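Local coordinates for gram-positive cocci surface proteins LPxTG domain-containing protein (Streptococcus pneumoniae, PDB 3NZ3) that probably mediates adhesion of the pneumococcus to host mucin, this chain being the mucin-binding domain of a surface protein predicted to be anchored to the cell wall, at residues R49-N54 and V60-W65. Numbering follows the deposited sequence.
Sequences RTKTEN and VTYGEW
R49 slides between two aromatic rings, Y62 on one face of its guanidinium and W65 on the other, an example of how an arginine on a surface hairpin can lie flat on one ring while its aliphatic CD sits over a second. CB of R49 points toward the 60-65 segment, and with CG set between the backbone N and the carbonyl carbon (chi1 68°) the extended chain passes across W65 to lay the guanidinium on Y62. The two planes are 15° apart and CZ of R49 is 3.8 Å from the centroid of the Y62 ring, a stacked cation-pi pair. CD of R49 meets W65 over the five-membered ring as a CH-pi contact, 3.7 Å from the ring centroid. The charge has a second partner in E18 of strand 14-30, which forms a salt bridge with NH2, while a water in the guanidinium plane links NH1 to the carbonyl of G63. Beyond Y62 the packing continues through aliphatic carbon: K51 lies alongside the ring, its CG 3.5 Å from CE1 of Y62, and E53 CG touches V60 CG2.

The other face, bearing T52 and T61, is much looser. CB of T52 and OG1 of T61 approach to 3.6 Å, and a water binds both T52 OG1 and T61 O. Between the two faces the backbones pair through T52 N to T61 O and T61 N to T52 O, each 2.8 Å, and G63 N donates to T50 O. Past G63 the direct pairing gives way to water, one molecule joining T50 N to E64 O. Packed closely around R49, K51 and Y62 and more sparsely, with water joining in, around T52 and T61, this antiparallel beta hairpin places strand 60-62 at the outer edge of the mixed sheet in the elongated, all-beta mucin-binding domain.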
ATOM      1  N   ARG A  49      18.079  -0.811   0.927  1.00 16.07           N
ATOM      2  CA  ARG A  49      19.226  -0.337   1.701  1.00 17.07           C
ATOM      3  C   ARG A  49      20.489  -1.063   1.249  1.00 17.60           C
ATOM      4  O   ARG A  49      20.416  -2.189   0.741  1.00 17.28           O
ATOM      5  CB  ARG A  49      18.991  -0.512   3.209  1.00 16.39           C
ATOM      6  CG  ARG A  49      18.939  -1.968   3.674  1.00 17.02           C
ATOM      7  CD  ARG A  49      18.934  -2.068   5.193  1.00 16.41           C
ATOM      8  NE  ARG A  49      18.745  -3.450   5.635  1.00 17.55           N
ATOM      9  CZ  ARG A  49      18.734  -3.846   6.908  1.00 18.31           C
ATOM     10  NH1 ARG A  49      18.902  -2.966   7.886  1.00 18.75           N
ATOM     11  NH2 ARG A  49      18.554  -5.128   7.201  1.00 18.60           N
ATOM     12  N   THR A  50      21.640  -0.411   1.413  1.00 18.72           N
ATOM     13  CA  THR A  50      22.911  -1.022   1.043  1.00 20.36           C
ATOM     14  C   THR A  50      23.397  -1.929   2.170  1.00 20.82           C
ATOM     15  O   THR A  50      23.179  -1.640   3.349  1.00 21.28           O
ATOM     16  CB  THR A  50      23.978   0.041   0.684  1.00 20.70           C
ATOM     17  OG1 THR A  50      23.408   0.977  -0.229  1.00 23.34           O
ATOM     18  CG2 THR A  50      25.174  -0.596   0.006  1.00 21.01           C
ATOM     19  N   LYS A  51      24.012  -3.043   1.790  1.00 21.55           N
ATOM     20  CA  LYS A  51      24.611  -3.985   2.727  1.00 21.98           C
ATOM     21  C   LYS A  51      26.088  -4.069   2.373  1.00 22.87           C
ATOM     22  O   LYS A  51      26.443  -4.303   1.217  1.00 22.50           O
ATOM     23  CB  LYS A  51      23.968  -5.367   2.602  1.00 21.84           C
ATOM     24  CG  LYS A  51      24.558  -6.436   3.540  1.00 22.04           C
ATOM     25  CD  LYS A  51      24.225  -7.840   3.047  1.00 21.62           C
ATOM     26  CE  LYS A  51      24.627  -8.910   4.061  1.00 23.54           C
ATOM     27  NZ  LYS A  51      24.077 -10.237   3.672  1.00 24.17           N
ATOM     28  N   THR A  52      26.941  -3.853   3.369  1.00 23.90           N
ATOM     29  CA  THR A  52      28.388  -3.923   3.179  1.00 25.02           C
ATOM     30  C   THR A  52      28.926  -4.991   4.115  1.00 25.81           C
ATOM     31  O   THR A  52      28.636  -4.980   5.313  1.00 25.48           O
ATOM     32  CB  THR A  52      29.063  -2.561   3.462  1.00 25.15           C
ATOM     33  OG1 THR A  52      28.438  -1.546   2.668  1.00 25.70           O
ATOM     34  CG2 THR A  52      30.547  -2.598   3.118  1.00 25.57           C
ATOM     35  N   GLU A  53      29.680  -5.934   3.558  1.00 26.72           N
ATOM     36  CA  GLU A  53      30.281  -6.985   4.361  1.00 27.99           C
ATOM     37  C   GLU A  53      31.785  -7.036   4.138  1.00 28.51           C
ATOM     38  O   GLU A  53      32.257  -7.115   3.000  1.00 28.40           O
ATOM     39  CB  GLU A  53      29.655  -8.348   4.048  1.00 28.29           C
ATOM     40  CG  GLU A  53      30.178  -9.486   4.938  1.00 30.46           C
ATOM     41  CD  GLU A  53      29.613 -10.851   4.578  1.00 33.45           C
ATOM     42  OE1 GLU A  53      28.754 -10.939   3.674  1.00 34.67           O
ATOM     43  OE2 GLU A  53      30.031 -11.847   5.210  1.00 34.54           O
ATOM     44  N   ASN A  54      32.532  -6.971   5.237  1.00 28.98           N
ATOM     45  CA  ASN A  54      33.945  -7.308   5.216  1.00 29.33           C
ATOM     46  C   ASN A  54      34.024  -8.836   5.236  1.00 29.62           C
ATOM     47  O   ASN A  54      33.600  -9.471   6.199  1.00 29.75           O
ATOM     48  CB  ASN A  54      34.654  -6.676   6.420  1.00 29.22           C
ATOM     49  CG  ASN A  54      36.166  -6.829   6.367  1.00 29.90           C
ATOM     50  OD1 ASN A  54      36.690  -7.912   6.102  1.00 29.75           O
ATOM     51  ND2 ASN A  54      36.875  -5.743   6.637  1.00 29.76           N
ATOM     52  N   VAL A  60      29.234  -6.980   9.061  1.00 26.97           N
ATOM     53  CA  VAL A  60      28.215  -6.493   8.129  1.00 26.75           C
ATOM     54  C   VAL A  60      27.647  -5.160   8.617  1.00 26.73           C
ATOM     55  O   VAL A  60      27.218  -5.050   9.768  1.00 26.72           O
ATOM     56  CB  VAL A  60      27.063  -7.522   7.944  1.00 26.67           C
ATOM     57  CG1 VAL A  60      25.938  -6.947   7.077  1.00 26.69           C
ATOM     58  CG2 VAL A  60      27.577  -8.809   7.335  1.00 26.79           C
ATOM     59  N   THR A  61      27.666  -4.147   7.752  1.00 26.38           N
ATOM     60  CA  THR A  61      27.037  -2.866   8.068  1.00 26.44           C
ATOM     61  C   THR A  61      25.928  -2.546   7.057  1.00 25.58           C
ATOM     62  O   THR A  61      26.065  -2.829   5.863  1.00 25.12           O
ATOM     63  CB  THR A  61      28.050  -1.689   8.174  1.00 26.50           C
ATOM     64  OG1 THR A  61      28.637  -1.421   6.893  1.00 29.14           O
ATOM     65  CG2 THR A  61      29.160  -2.003   9.181  1.00 27.28           C
ATOM     66  N   TYR A  62      24.835  -1.976   7.558  1.00 24.69           N
ATOM     67  CA  TYR A  62      23.678  -1.628   6.734  1.00 24.28           C
ATOM     68  C   TYR A  62      23.463  -0.126   6.670  1.00 23.52           C
ATOM     69  O   TYR A  62      23.589   0.576   7.677  1.00 23.72           O
ATOM     70  CB  TYR A  62      22.410  -2.270   7.294  1.00 24.22           C
ATOM     71  CG  TYR A  62      22.331  -3.760   7.118  1.00 25.11           C
ATOM     72  CD1 TYR A  62      21.969  -4.315   5.892  1.00 25.61           C
ATOM     73  CD2 TYR A  62      22.605  -4.624   8.180  1.00 26.16           C
ATOM     74  CE1 TYR A  62      21.892  -5.691   5.724  1.00 26.67           C
ATOM     75  CE2 TYR A  62      22.526  -6.010   8.018  1.00 26.93           C
ATOM     76  CZ  TYR A  62      22.170  -6.530   6.788  1.00 26.71           C
ATOM     77  OH  TYR A  62      22.084  -7.896   6.609  1.00 29.38           O
ATOM     78  N   GLY A  63      23.111   0.362   5.488  1.00 22.43           N
ATOM     79  CA  GLY A  63      22.742   1.758   5.331  1.00 21.27           C
ATOM     80  C   GLY A  63      21.286   1.967   5.714  1.00 20.36           C
ATOM     81  O   GLY A  63      20.581   1.018   6.057  1.00 20.32           O
ATOM     82  N   GLU A  64      20.835   3.213   5.643  1.00 19.84           N
ATOM     83  CA  GLU A  64      19.436   3.539   5.897  1.00 19.56           C
ATOM     84  C   GLU A  64      18.567   3.044   4.738  1.00 18.79           C
ATOM     85  O   GLU A  64      19.034   2.960   3.602  1.00 18.50           O
ATOM     86  CB  GLU A  64      19.263   5.051   6.067  1.00 19.91           C
ATOM     87  CG  GLU A  64      19.963   5.641   7.287  1.00 21.73           C
ATOM     88  CD  GLU A  64      19.505   5.004   8.584  1.00 24.05           C
ATOM     89  OE1 GLU A  64      18.286   4.899   8.808  1.00 24.87           O
ATOM     90  OE2 GLU A  64      20.370   4.592   9.377  1.00 27.36           O
ATOM     91  N   TRP A  65      17.311   2.728   5.033  1.00 18.16           N
ATOM     92  CA  TRP A  65      16.332   2.373   4.005  1.00 17.43           C
ATOM     93  C   TRP A  65      15.812   3.624   3.294  1.00 17.34           C
ATOM     94  O   TRP A  65      15.731   4.703   3.891  1.00 17.35           O
ATOM     95  CB  TRP A  65      15.125   1.675   4.626  1.00 17.28           C
ATOM     96  CG  TRP A  65      15.342   0.296   5.145  1.00 15.81           C
ATOM     97  CD1 TRP A  65      15.637  -0.063   6.442  1.00 14.90           C
ATOM     98  CD2 TRP A  65      15.209  -0.926   4.410  1.00 14.94           C
ATOM     99  NE1 TRP A  65      15.718  -1.432   6.539  1.00 13.99           N
ATOM    100  CE2 TRP A  65      15.459  -1.985   5.310  1.00 14.95           C
ATOM    101  CE3 TRP A  65      14.916  -1.229   3.067  1.00 15.26           C
ATOM    102  CZ2 TRP A  65      15.432  -3.333   4.912  1.00 14.95           C
ATOM    103  CZ3 TRP A  65      14.885  -2.562   2.674  1.00 14.56           C
ATOM    104  CH2 TRP A  65      15.149  -3.599   3.595  1.00 15.86           C
TER
HETATM  105  O   HOH W   1      19.382  -0.200   8.009  1.00 20.55           O
HETATM  106  O   HOH W   2      21.494   2.281   2.513  1.00 15.70           O
HETATM  107  O   HOH W   3      26.268  -0.341   3.895  1.00 26.22           O